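Local coordinates for protein restriction endonuclease S subunits (Thermoanaerobacter tengcongensis, PDB 3OKG) that probably recognises DNA as the specificity subunit of a type I restriction-modification methyltransferase, working together with M subunits, at residues D320-Y330 and V358-R369. Numbering follows the deposited sequence.
Sequences DSLERFWLLYY and VFIPLPPLEEQR
Val358 CG1 lies at the edge of the Tyr330 ring, whose OH donates to Phe359 O at 2.5 Å. Ile360 CG1 sits over one face of that ring, 3.8 Å from its centroid, and Pro361 CD shares that face. Ile360 CD1 reaches Trp326 CD1 and Leu322 CD1. In Trp326, CG anti to the backbone N (chi1 -178°) carries the indole toward 358-369, and chi2 turns NE1 to Pro361 O at 2.8 Å. That oxygen lies in the ring plane; NE1 approaches nearly in line with the carbonyl, though the N-H is bent (153°). Leu362 CD1 packs on Leu322 CD1. Pro363 CG and Gln368 CG cover one indole face, over the six- and five-membered rings. The Gln368 amide joins both segments: OE1 accepts from Glu323 N at 2.8 Å, while NE2 donates to Ser321 O at 3.1 Å and to Pro363 O. A water bridges these carbonyls. Arg369 NH1 meets Glu323 OE2 in a 3.2 Å salt bridge, carboxylate and guanidinium planes nearly perpendicular (82°). With an alanine in place of Trp326, Pro361 O would probably lose this donor and a gap open beside Pro363 and Gln368. In the second specificity domain, the contact ties helix 324-333 and the loop before it to strand 359-362 and the start of coiled-coil helix 365-388. Bonds from Gln368, Trp326 and Tyr330 to backbone atoms are consistent with a well-fixed junction, the buried Gln368 amide held from turning.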
loop_
_atom_site.group_PDB
_atom_site.type_symbol
_atom_site.label_atom_id
_atom_site.label_comp_id
_atom_site.label_asym_id
_atom_site.label_seq_id
_atom_site.Cartn_x
_atom_site.Cartn_y
_atom_site.Cartn_z
ATOM N N ASP A 320 -4.637 2.039 42.266
ATOM C CA ASP A 320 -5.552 3.141 41.979
ATOM C C ASP A 320 -4.843 4.418 41.515
ATOM O O ASP A 320 -5.428 5.207 40.790
ATOM C CB ASP A 320 -6.448 3.454 43.182
ATOM C CG ASP A 320 -7.284 2.265 43.611
ATOM O OD1 ASP A 320 -7.641 1.446 42.739
ATOM O OD2 ASP A 320 -7.581 2.155 44.820
ATOM N N SER A 321 -3.599 4.630 41.927
ATOM C CA SER A 321 -2.936 5.893 41.577
ATOM C C SER A 321 -2.311 5.887 40.181
ATOM O O SER A 321 -1.666 6.858 39.804
ATOM C CB SER A 321 -1.862 6.252 42.600
ATOM O OG SER A 321 -0.780 5.339 42.518
ATOM N N LEU A 322 -2.480 4.796 39.437
ATOM C CA LEU A 322 -1.835 4.650 38.127
ATOM C C LEU A 322 -2.857 4.241 37.061
ATOM O O LEU A 322 -3.544 3.226 37.216
ATOM C CB LEU A 322 -0.703 3.617 38.189
ATOM C CG LEU A 322 -0.052 3.186 36.856
ATOM C CD1 LEU A 322 0.740 4.349 36.234
ATOM C CD2 LEU A 322 0.881 2.002 37.073
ATOM N N GLU A 323 -2.961 5.052 36.003
ATOM C CA GLU A 323 -3.821 4.776 34.857
ATOM C C GLU A 323 -3.203 3.705 33.975
ATOM O O GLU A 323 -2.004 3.744 33.678
ATOM C CB GLU A 323 -4.024 6.046 34.025
ATOM C CG GLU A 323 -5.007 7.034 34.622
ATOM C CD GLU A 323 -6.442 6.518 34.576
ATOM O OE1 GLU A 323 -6.728 5.619 33.760
ATOM O OE2 GLU A 323 -7.285 7.012 35.353
ATOM N N ARG A 324 -4.024 2.751 33.553
ATOM C CA ARG A 324 -3.572 1.677 32.688
ATOM C C ARG A 324 -2.836 2.229 31.480
ATOM O O ARG A 324 -1.747 1.775 31.101
ATOM C CB ARG A 324 -4.805 0.910 32.181
ATOM C CG ARG A 324 -4.483 -0.050 31.078
ATOM C CD ARG A 324 -5.480 -1.185 31.057
ATOM N NE ARG A 324 -6.632 -0.939 30.203
ATOM C CZ ARG A 324 -7.752 -0.367 30.616
ATOM N NH1 ARG A 324 -7.859 0.039 31.877
ATOM N NH2 ARG A 324 -8.763 -0.204 29.763
ATOM N N PHE A 325 -3.457 3.207 30.846
ATOM C CA PHE A 325 -2.890 3.731 29.608
ATOM C C PHE A 325 -1.661 4.616 29.784
ATOM O O PHE A 325 -0.849 4.738 28.859
ATOM C CB PHE A 325 -3.984 4.378 28.769
ATOM C CG PHE A 325 -4.949 3.356 28.211
ATOM C CD1 PHE A 325 -4.477 2.333 27.404
ATOM C CD2 PHE A 325 -6.297 3.396 28.521
ATOM C CE1 PHE A 325 -5.351 1.363 26.884
ATOM C CE2 PHE A 325 -7.171 2.441 28.014
ATOM C CZ PHE A 325 -6.688 1.418 27.201
ATOM N N TRP A 326 -1.497 5.191 30.977
ATOM C CA TRP A 326 -0.231 5.909 31.297
ATOM C C TRP A 326 0.911 4.900 31.319
ATOM O O TRP A 326 1.971 5.101 30.701
ATOM C CB TRP A 326 -0.350 6.618 32.657
ATOM C CG TRP A 326 0.863 7.431 33.072
ATOM C CD1 TRP A 326 1.768 7.120 34.072
ATOM C CD2 TRP A 326 1.288 8.689 32.525
ATOM N NE1 TRP A 326 2.725 8.115 34.176
ATOM C CE2 TRP A 326 2.445 9.097 33.250
ATOM C CE3 TRP A 326 0.786 9.535 31.522
ATOM C CZ2 TRP A 326 3.126 10.279 32.967
ATOM C CZ3 TRP A 326 1.467 10.722 31.246
ATOM C CH2 TRP A 326 2.620 11.083 31.969
ATOM N N LEU A 327 0.675 3.799 32.031
ATOM C CA LEU A 327 1.623 2.691 32.094
ATOM C C LEU A 327 1.967 2.160 30.699
ATOM O O LEU A 327 3.133 1.969 30.360
ATOM C CB LEU A 327 1.033 1.546 32.927
ATOM C CG LEU A 327 1.904 0.293 33.038
ATOM C CD1 LEU A 327 3.296 0.658 33.548
ATOM C CD2 LEU A 327 1.249 -0.740 33.950
ATOM N N LEU A 328 0.937 1.922 29.891
ATOM C CA LEU A 328 1.134 1.384 28.552
ATOM C C LEU A 328 2.003 2.286 27.675
ATOM O O LEU A 328 2.922 1.811 26.999
ATOM C CB LEU A 328 -0.222 1.160 27.869
ATOM C CG LEU A 328 -0.182 0.212 26.673
ATOM C CD1 LEU A 328 0.391 -1.113 27.112
ATOM C CD2 LEU A 328 -1.591 0.007 26.073
ATOM N N TYR A 329 1.695 3.575 27.639
ATOM C CA TYR A 329 2.528 4.500 26.870
ATOM C C TYR A 329 3.973 4.493 27.348
ATOM O O TYR A 329 4.907 4.566 26.549
ATOM C CB TYR A 329 1.994 5.918 26.959
ATOM C CG TYR A 329 0.976 6.224 25.889
ATOM C CD1 TYR A 329 -0.335 6.535 26.228
ATOM C CD2 TYR A 329 1.327 6.182 24.540
ATOM C CE1 TYR A 329 -1.285 6.814 25.250
ATOM C CE2 TYR A 329 0.382 6.451 23.548
ATOM C CZ TYR A 329 -0.913 6.755 23.915
ATOM O OH TYR A 329 -1.846 7.024 22.949
ATOM N N TYR A 330 4.155 4.419 28.663
ATOM C CA TYR A 330 5.514 4.464 29.227
ATOM C C TYR A 330 6.300 3.231 28.807
ATOM O O TYR A 330 7.426 3.341 28.338
ATOM C CB TYR A 330 5.445 4.532 30.748
ATOM C CG TYR A 330 6.781 4.830 31.408
ATOM C CD1 TYR A 330 7.489 5.971 31.091
ATOM C CD2 TYR A 330 7.311 3.966 32.370
ATOM C CE1 TYR A 330 8.710 6.253 31.702
ATOM C CE2 TYR A 330 8.522 4.237 32.981
ATOM C CZ TYR A 330 9.209 5.372 32.656
ATOM O OH TYR A 330 10.410 5.662 33.255
ATOM N N VAL A 358 11.719 -0.364 38.065
ATOM C CA VAL A 358 11.575 0.642 37.006
ATOM C C VAL A 358 10.992 1.919 37.582
ATOM O O VAL A 358 9.900 1.889 38.142
ATOM C CB VAL A 358 10.613 0.114 35.913
ATOM C CG1 VAL A 358 10.301 1.198 34.893
ATOM C CG2 VAL A 358 11.212 -1.125 35.242
ATOM N N PHE A 359 11.694 3.050 37.461
ATOM C CA PHE A 359 11.076 4.322 37.851
ATOM C C PHE A 359 10.106 4.841 36.781
ATOM O O PHE A 359 10.391 4.727 35.604
ATOM C CB PHE A 359 12.135 5.393 38.133
ATOM C CG PHE A 359 12.553 5.440 39.572
ATOM C CD1 PHE A 359 11.746 6.076 40.518
ATOM C CD2 PHE A 359 13.710 4.802 39.984
ATOM C CE1 PHE A 359 12.109 6.104 41.864
ATOM C CE2 PHE A 359 14.084 4.823 41.317
ATOM C CZ PHE A 359 13.276 5.477 42.260
ATOM N N ILE A 360 8.987 5.424 37.212
ATOM C CA ILE A 360 8.014 6.024 36.298
ATOM C C ILE A 360 7.551 7.345 36.893
ATOM O O ILE A 360 7.328 7.433 38.106
ATOM C CB ILE A 360 6.796 5.049 36.066
ATOM C CG1 ILE A 360 5.772 5.621 35.058
ATOM C CG2 ILE A 360 6.095 4.687 37.404
ATOM C CD1 ILE A 360 4.624 4.598 34.732
ATOM N N PRO A 361 7.404 8.390 36.052
ATOM C CA PRO A 361 6.922 9.642 36.633
ATOM C C PRO A 361 5.421 9.510 36.819
ATOM O O PRO A 361 4.710 8.974 35.973
ATOM C CB PRO A 361 7.216 10.693 35.541
ATOM C CG PRO A 361 7.606 9.903 34.271
ATOM C CD PRO A 361 7.466 8.427 34.581
ATOM N N LEU A 362 4.921 10.002 37.927
ATOM C CA LEU A 362 3.550 9.752 38.273
ATOM C C LEU A 362 2.810 11.028 38.595
ATOM O O LEU A 362 2.908 11.531 39.728
ATOM C CB LEU A 362 3.464 8.758 39.463
ATOM C CG LEU A 362 2.045 8.234 39.729
ATOM C CD1 LEU A 362 1.674 7.110 38.713
ATOM C CD2 LEU A 362 1.901 7.730 41.167
ATOM N N PRO A 363 2.061 11.555 37.600
ATOM C CA PRO A 363 1.164 12.687 37.812
ATOM C C PRO A 363 -0.035 12.256 38.626
ATOM O O PRO A 363 -0.284 11.054 38.759
ATOM C CB PRO A 363 0.671 13.035 36.385
ATOM C CG PRO A 363 1.595 12.293 35.438
ATOM C CD PRO A 363 1.990 11.058 36.213
ATOM N N PRO A 364 -0.799 13.226 39.138
ATOM C CA PRO A 364 -2.120 12.913 39.676
ATOM C C PRO A 364 -2.971 12.278 38.567
ATOM O O PRO A 364 -2.731 12.502 37.380
ATOM C CB PRO A 364 -2.684 14.280 40.065
ATOM C CG PRO A 364 -1.494 15.187 40.183
ATOM C CD PRO A 364 -0.456 14.655 39.250
ATOM N N LEU A 365 -3.963 11.489 38.944
ATOM C CA LEU A 365 -4.774 10.780 37.938
ATOM C C LEU A 365 -5.337 11.698 36.866
ATOM O O LEU A 365 -5.350 11.362 35.677
ATOM C CB LEU A 365 -5.914 10.027 38.610
ATOM C CG LEU A 365 -5.464 8.781 39.368
ATOM C CD1 LEU A 365 -6.580 8.298 40.293
ATOM C CD2 LEU A 365 -5.056 7.687 38.383
ATOM N N GLU A 366 -5.815 12.861 37.283
ATOM C CA GLU A 366 -6.433 13.769 36.335
ATOM C C GLU A 366 -5.442 14.185 35.248
ATOM O O GLU A 366 -5.819 14.316 34.091
ATOM C CB GLU A 366 -7.039 14.996 37.020
ATOM C CG GLU A 366 -8.354 15.426 36.355
ATOM C CD GLU A 366 -8.514 16.942 36.229
ATOM O OE1 GLU A 366 -9.510 17.386 35.610
ATOM O OE2 GLU A 366 -7.651 17.691 36.740
ATOM N N GLU A 367 -4.180 14.381 35.619
ATOM C CA GLU A 367 -3.174 14.806 34.650
ATOM C C GLU A 367 -2.723 13.647 33.773
ATOM O O GLU A 367 -2.417 13.841 32.597
ATOM C CB GLU A 367 -1.974 15.433 35.347
ATOM C CG GLU A 367 -0.799 15.763 34.428
ATOM C CD GLU A 367 -1.018 17.046 33.628
ATOM O OE1 GLU A 367 -2.163 17.547 33.596
ATOM O OE2 GLU A 367 -0.045 17.543 33.026
ATOM N N GLN A 368 -2.662 12.441 34.336
ATOM C CA GLN A 368 -2.380 11.268 33.505
ATOM C C GLN A 368 -3.449 11.161 32.439
ATOM O O GLN A 368 -3.154 10.849 31.286
ATOM C CB GLN A 368 -2.392 9.960 34.299
ATOM C CG GLN A 368 -1.224 9.791 35.233
ATOM C CD GLN A 368 -1.396 8.566 36.112
ATOM O OE1 GLN A 368 -1.671 7.471 35.614
ATOM N NE2 GLN A 368 -1.240 8.745 37.430
ATOM N N ARG A 369 -4.699 11.383 32.825
ATOM C CA ARG A 369 -5.782 11.212 31.862
ATOM C C ARG A 369 -5.734 12.309 30.792
ATOM O O ARG A 369 -5.916 12.035 29.609
ATOM C CB ARG A 369 -7.151 11.162 32.554
ATOM C CG ARG A 369 -7.395 9.836 33.296
ATOM C CD ARG A 369 -8.841 9.710 33.795
ATOM N NE ARG A 369 -9.169 10.755 34.762
ATOM C CZ ARG A 369 -9.256 10.562 36.078
ATOM N NH1 ARG A 369 -9.052 9.351 36.590
ATOM N NH2 ARG A 369 -9.554 11.583 36.879
HETATM O O HOH W 1 -1.504 9.314 40.928
#